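Local coordinates for protein tyrosyl-DNA phosphodiesterase 2 (Danio rerio, PDB 4F1H) that belongs to the endonuclease/exonuclease/phosphatase family of DNase I-like proteins, built around two facing mixed beta sheets, and is modelled with a magnesium ion, at residues 132-135 / 136-140; 171-174 / 175-179. All coordinates share one frame; numbering follows the deposited sequence.

Contacts 1 and 2 are both local, and each takes its chemistry from the helix that carries it. Contact 1 lies within the long helix 124-140, where regular backbone bonds are joined by Val134 and Ile138 turned to the sheet, while its polar side chains lie toward the surface. Contact 2 contains the whole of the short helix 173-176, with the strand end before it and the turn after it, so capping interactions at both ends stand beside a couple of regular helical bonds. Each mixes buried and exposed residues. Both pack on strand 202-211, contact 1 through Ile138 and contact 2 through several residues; their centres are about 19 Å apart and their nearest atoms about 7 Å.

Contact 1 (132-135 / 136-140); sequences RVVL and QKIKE
Ile138 meets two side chains of the preceding turn with a single methyl group. Its CD1 comes within 4.1 Å of Val134 CG1 and 4.2 Å of Leu135 CD2, the Val134 and Ile138 side chains crossing at a slant. Val134 CG1 stands opposite its own backbone N (chi1 174°), which swings this methyl alongside the carbonyl carbon and so onward to the next turn. Ile138 CG1 also rests 3.3 Å from Val134 O, the oxygen that accepts from Ile138 N at 3.0 Å in the carbonyl plane. One residue further along, Lys139 N gives Leu135 O a straighter bond, 2.9 Å long. Lys137 repeats the pattern at 3.2 Å, its CG against Val133 O, the acceptor of its own N-H, and its chain then bends away at chi2. Further out, Val134 and Ile138 press on Phe149 of strand 145-150, Ile138 also reaches Met113 of strand 108-114 and Phe209, and Leu135 packs on Leu166. This is the amphipathic i to i+4 pattern of an alpha helix lying on a sheet, here the crossover helix of a beta-alpha-beta unit in a DNase I-like fold.

Contact 2 (171-174 / 175-179); sequences CDVW and EQLGK
Helix 173-176, barely one turn long and capped at both ends, runs between the end of strand 170-172 and the turn 177-179. Asp172 is its N-cap: OD1 takes weak bonds from Trp174 N and Glu175 N, while Asp172 O receives Gln176 N at 2.9 Å, nearly in line with the C=O bond. The Asp172 and Glu175 carboxylates stack with planes 20° apart, and Asp172 OD2 stands 4.5 Å from Glu175 OE2, like charges that Arg204 probably eases by a salt bridge to OD2 and a weak, long ion pair to OE2. A water accepts from Asp172 N and donates to Glu175 OE1. At the other end Gly178, with positive phi (109°), forms a Schellman motif whose two bonds reach back into the last turn, Gly178 N to Glu175 O at 2.9 Å and Lys179 N to Trp174 O at 3.1 Å. Trp174 CG lies anti to its N (chi1 175°), turning the indole along the chain to meet this return: Lys179 CA sits over one face of the six-membered ring, a CH-pi contact 3.6 Å from its centroid. Trp174 NE1 is hydrogen-bonded to Gln180 O. Val173 CG1 and Leu177 CD1 lie side by side, 3.7 Å apart. The helix thus follows strand 170-172 of one sheet, backbone-bonded to strand 202-211, and packs through Val173 and Leu177 on strands 220-227 and 243-249 of the other.

Contact 1 (132-135 / 136-140)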
loop_
_atom_site.group_PDB
_atom_site.type_symbol
_atom_site.label_atom_id
_atom_site.label_comp_id
_atom_site.label_asym_id
_atom_site.label_seq_id
_atom_site.Cartn_x
_atom_site.Cartn_y
_atom_site.Cartn_z
ATOM N N ARG B 132 2.824 3.600 -10.124
ATOM C CA ARG B 132 3.118 2.396 -10.918
ATOM C C ARG B 132 4.131 2.670 -12.025
ATOM O O ARG B 132 5.036 1.845 -12.248
ATOM C CB ARG B 132 1.833 1.833 -11.534
ATOM C CG ARG B 132 0.914 1.217 -10.523
ATOM C CD ARG B 132 -0.310 0.691 -11.279
ATOM N NE ARG B 132 -1.349 0.299 -10.339
ATOM C CZ ARG B 132 -1.369 -0.873 -9.716
ATOM N NH1 ARG B 132 -0.410 -1.769 -9.954
ATOM N NH2 ARG B 132 -2.354 -1.153 -8.866
ATOM N N VAL B 133 4.017 3.830 -12.677
ATOM C CA VAL B 133 4.970 4.228 -13.728
ATOM C C VAL B 133 6.373 4.380 -13.135
ATOM O O VAL B 133 7.354 3.887 -13.723
ATOM C CB VAL B 133 4.532 5.512 -14.455
ATOM C CG1 VAL B 133 5.656 6.034 -15.373
ATOM C CG2 VAL B 133 3.274 5.256 -15.258
ATOM N N VAL B 134 6.468 5.019 -11.956
ATOM C CA VAL B 134 7.775 5.166 -11.290
ATOM C C VAL B 134 8.425 3.833 -10.973
ATOM O O VAL B 134 9.594 3.615 -11.296
ATOM C CB VAL B 134 7.685 6.001 -9.992
ATOM C CG1 VAL B 134 9.030 6.002 -9.240
ATOM C CG2 VAL B 134 7.250 7.434 -10.326
ATOM N N LEU B 135 7.653 2.927 -10.364
ATOM C CA LEU B 135 8.233 1.659 -9.931
ATOM C C LEU B 135 8.623 0.805 -11.139
ATOM O O LEU B 135 9.650 0.102 -11.099
ATOM C CB LEU B 135 7.302 0.912 -8.956
ATOM C CG LEU B 135 6.947 1.664 -7.669
ATOM C CD1 LEU B 135 5.857 0.872 -6.925
ATOM C CD2 LEU B 135 8.194 1.868 -6.771
ATOM N N GLN B 136 7.843 0.893 -12.217
ATOM C CA GLN B 136 8.190 0.169 -13.441
ATOM C C GLN B 136 9.500 0.678 -14.029
ATOM O O GLN B 136 10.332 -0.121 -14.468
ATOM C CB GLN B 136 7.072 0.233 -14.487
ATOM C CG GLN B 136 7.362 -0.674 -15.696
ATOM C CD GLN B 136 7.493 -2.154 -15.321
ATOM O OE1 GLN B 136 6.944 -2.609 -14.310
ATOM N NE2 GLN B 136 8.231 -2.908 -16.136
ATOM N N LYS B 137 9.721 2.001 -13.987
ATOM C CA LYS B 137 10.959 2.551 -14.522
ATOM C C LYS B 137 12.151 2.185 -13.638
ATOM O O LYS B 137 13.255 1.966 -14.149
ATOM C CB LYS B 137 10.873 4.070 -14.678
ATOM C CG LYS B 137 9.848 4.521 -15.693
ATOM C CD LYS B 137 10.261 4.152 -17.115
ATOM C CE LYS B 137 9.108 4.452 -18.075
ATOM N NZ LYS B 137 9.382 4.084 -19.495
ATOM N N ILE B 138 11.952 2.104 -12.325
ATOM C CA ILE B 138 13.036 1.669 -11.435
ATOM C C ILE B 138 13.395 0.209 -11.744
ATOM O O ILE B 138 14.582 -0.124 -11.864
ATOM C CB ILE B 138 12.641 1.773 -9.948
ATOM C CG1 ILE B 138 12.420 3.232 -9.569
ATOM C CG2 ILE B 138 13.690 1.112 -9.020
ATOM C CD1 ILE B 138 11.918 3.397 -8.078
ATOM N N LYS B 139 12.382 -0.656 -11.860
ATOM C CA LYS B 139 12.619 -2.062 -12.232
ATOM C C LYS B 139 13.388 -2.232 -13.539
ATOM O O LYS B 139 14.298 -3.076 -13.632
ATOM C CB LYS B 139 11.292 -2.794 -12.380
ATOM C CG LYS B 139 10.546 -3.052 -11.098
ATOM C CD LYS B 139 9.359 -3.974 -11.367
ATOM C CE LYS B 139 9.773 -5.261 -12.084
ATOM N NZ LYS B 139 8.595 -6.145 -12.347
ATOM N N GLU B 140 13.032 -1.436 -14.546
ATOM C CA GLU B 140 13.584 -1.605 -15.900
ATOM C C GLU B 140 14.850 -0.830 -16.168
ATOM O O GLU B 140 15.400 -0.888 -17.266
ATOM C CB GLU B 140 12.560 -1.144 -16.937
ATOM C CG GLU B 140 11.262 -1.942 -16.939
ATOM C CD GLU B 140 10.258 -1.355 -17.927
ATOM O OE1 GLU B 140 10.514 -0.241 -18.452
ATOM O OE2 GLU B 140 9.215 -2.005 -18.178
#

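Contact 2 (171-174 / 175-179)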
loop_
_atom_site.group_PDB
_atom_site.type_symbol
_atom_site.label_atom_id
_atom_site.label_comp_id
_atom_site.label_asym_id
_atom_site.label_seq_id
_atom_site.Cartn_x
_atom_site.Cartn_y
_atom_site.Cartn_z
ATOM N N CYS B 171 13.992 -0.808 -2.264
ATOM C CA CYS B 171 13.613 -0.528 -0.889
ATOM C C CYS B 171 13.276 0.938 -0.720
ATOM O O CYS B 171 13.679 1.785 -1.521
ATOM C CB CYS B 171 14.716 -0.914 0.087
ATOM S SG CYS B 171 16.208 0.098 -0.014
ATOM N N ASP B 172 12.541 1.223 0.344
ATOM C CA ASP B 172 12.319 2.602 0.759
ATOM C C ASP B 172 13.422 2.854 1.801
ATOM O O ASP B 172 13.524 2.119 2.805
ATOM C CB ASP B 172 10.901 2.689 1.350
ATOM C CG ASP B 172 10.603 4.021 2.024
ATOM O OD1 ASP B 172 11.464 4.517 2.782
ATOM O OD2 ASP B 172 9.472 4.526 1.797
ATOM N N VAL B 173 14.241 3.895 1.612
ATOM C CA VAL B 173 15.414 4.105 2.480
ATOM C C VAL B 173 15.049 4.281 3.964
ATOM O O VAL B 173 15.736 3.745 4.863
ATOM C CB VAL B 173 16.296 5.278 1.956
ATOM C CG1 VAL B 173 17.397 5.644 2.932
ATOM C CG2 VAL B 173 16.878 4.922 0.584
ATOM N N TRP B 174 13.979 5.031 4.241
ATOM C CA TRP B 174 13.592 5.224 5.626
ATOM C C TRP B 174 13.259 3.872 6.274
ATOM O O TRP B 174 13.631 3.639 7.430
ATOM C CB TRP B 174 12.402 6.179 5.731
ATOM C CG TRP B 174 11.897 6.319 7.111
ATOM C CD1 TRP B 174 12.462 7.067 8.106
ATOM C CD2 TRP B 174 10.707 5.728 7.667
ATOM N NE1 TRP B 174 11.688 6.987 9.248
ATOM C CE2 TRP B 174 10.619 6.167 9.008
ATOM C CE3 TRP B 174 9.714 4.876 7.162
ATOM C CZ2 TRP B 174 9.579 5.757 9.869
ATOM C CZ3 TRP B 174 8.673 4.473 8.005
ATOM C CH2 TRP B 174 8.617 4.916 9.350
ATOM N N GLU B 175 12.552 3.000 5.557
ATOM C CA GLU B 175 12.243 1.658 6.095
ATOM C C GLU B 175 13.523 0.866 6.301
ATOM O O GLU B 175 13.748 0.256 7.356
ATOM C CB GLU B 175 11.318 0.898 5.135
ATOM C CG GLU B 175 9.964 1.554 4.999
ATOM C CD GLU B 175 9.026 0.787 4.081
ATOM O OE1 GLU B 175 9.483 -0.088 3.305
ATOM O OE2 GLU B 175 7.814 1.069 4.150
ATOM N N GLN B 176 14.378 0.889 5.292
ATOM C CA GLN B 176 15.620 0.120 5.315
ATOM C C GLN B 176 16.512 0.568 6.473
ATOM O O GLN B 176 17.236 -0.252 7.075
ATOM C CB GLN B 176 16.333 0.271 3.960
ATOM C CG GLN B 176 17.524 -0.646 3.752
ATOM C CD GLN B 176 17.108 -2.102 3.589
ATOM O OE1 GLN B 176 15.981 -2.404 3.182
ATOM N NE2 GLN B 176 18.016 -3.013 3.911
ATOM N N LEU B 177 16.447 1.856 6.827
ATOM C CA LEU B 177 17.278 2.379 7.909
ATOM C C LEU B 177 16.664 2.156 9.299
ATOM O O LEU B 177 17.211 2.609 10.306
ATOM C CB LEU B 177 17.632 3.862 7.693
ATOM C CG LEU B 177 18.626 4.127 6.563
ATOM C CD1 LEU B 177 18.827 5.629 6.354
ATOM C CD2 LEU B 177 19.965 3.469 6.874
ATOM N N GLY B 178 15.543 1.454 9.349
ATOM C CA GLY B 178 14.990 1.052 10.636
ATOM C C GLY B 178 13.721 1.741 11.094
ATOM O O GLY B 178 13.347 1.671 12.286
ATOM N N LYS B 179 13.054 2.418 10.166
ATOM C CA LYS B 179 11.823 3.146 10.488
ATOM C C LYS B 179 11.995 4.062 11.716
ATOM O O LYS B 179 11.164 4.037 12.660
ATOM C CB LYS B 179 10.640 2.203 10.692
ATOM C CG LYS B 179 10.214 1.430 9.428
ATOM C CD LYS B 179 8.953 0.617 9.699
ATOM C CE LYS B 179 8.429 -0.025 8.436
ATOM N NZ LYS B 179 7.125 -0.720 8.688
HETATM O O HOH W 1 11.563 -1.153 1.990
#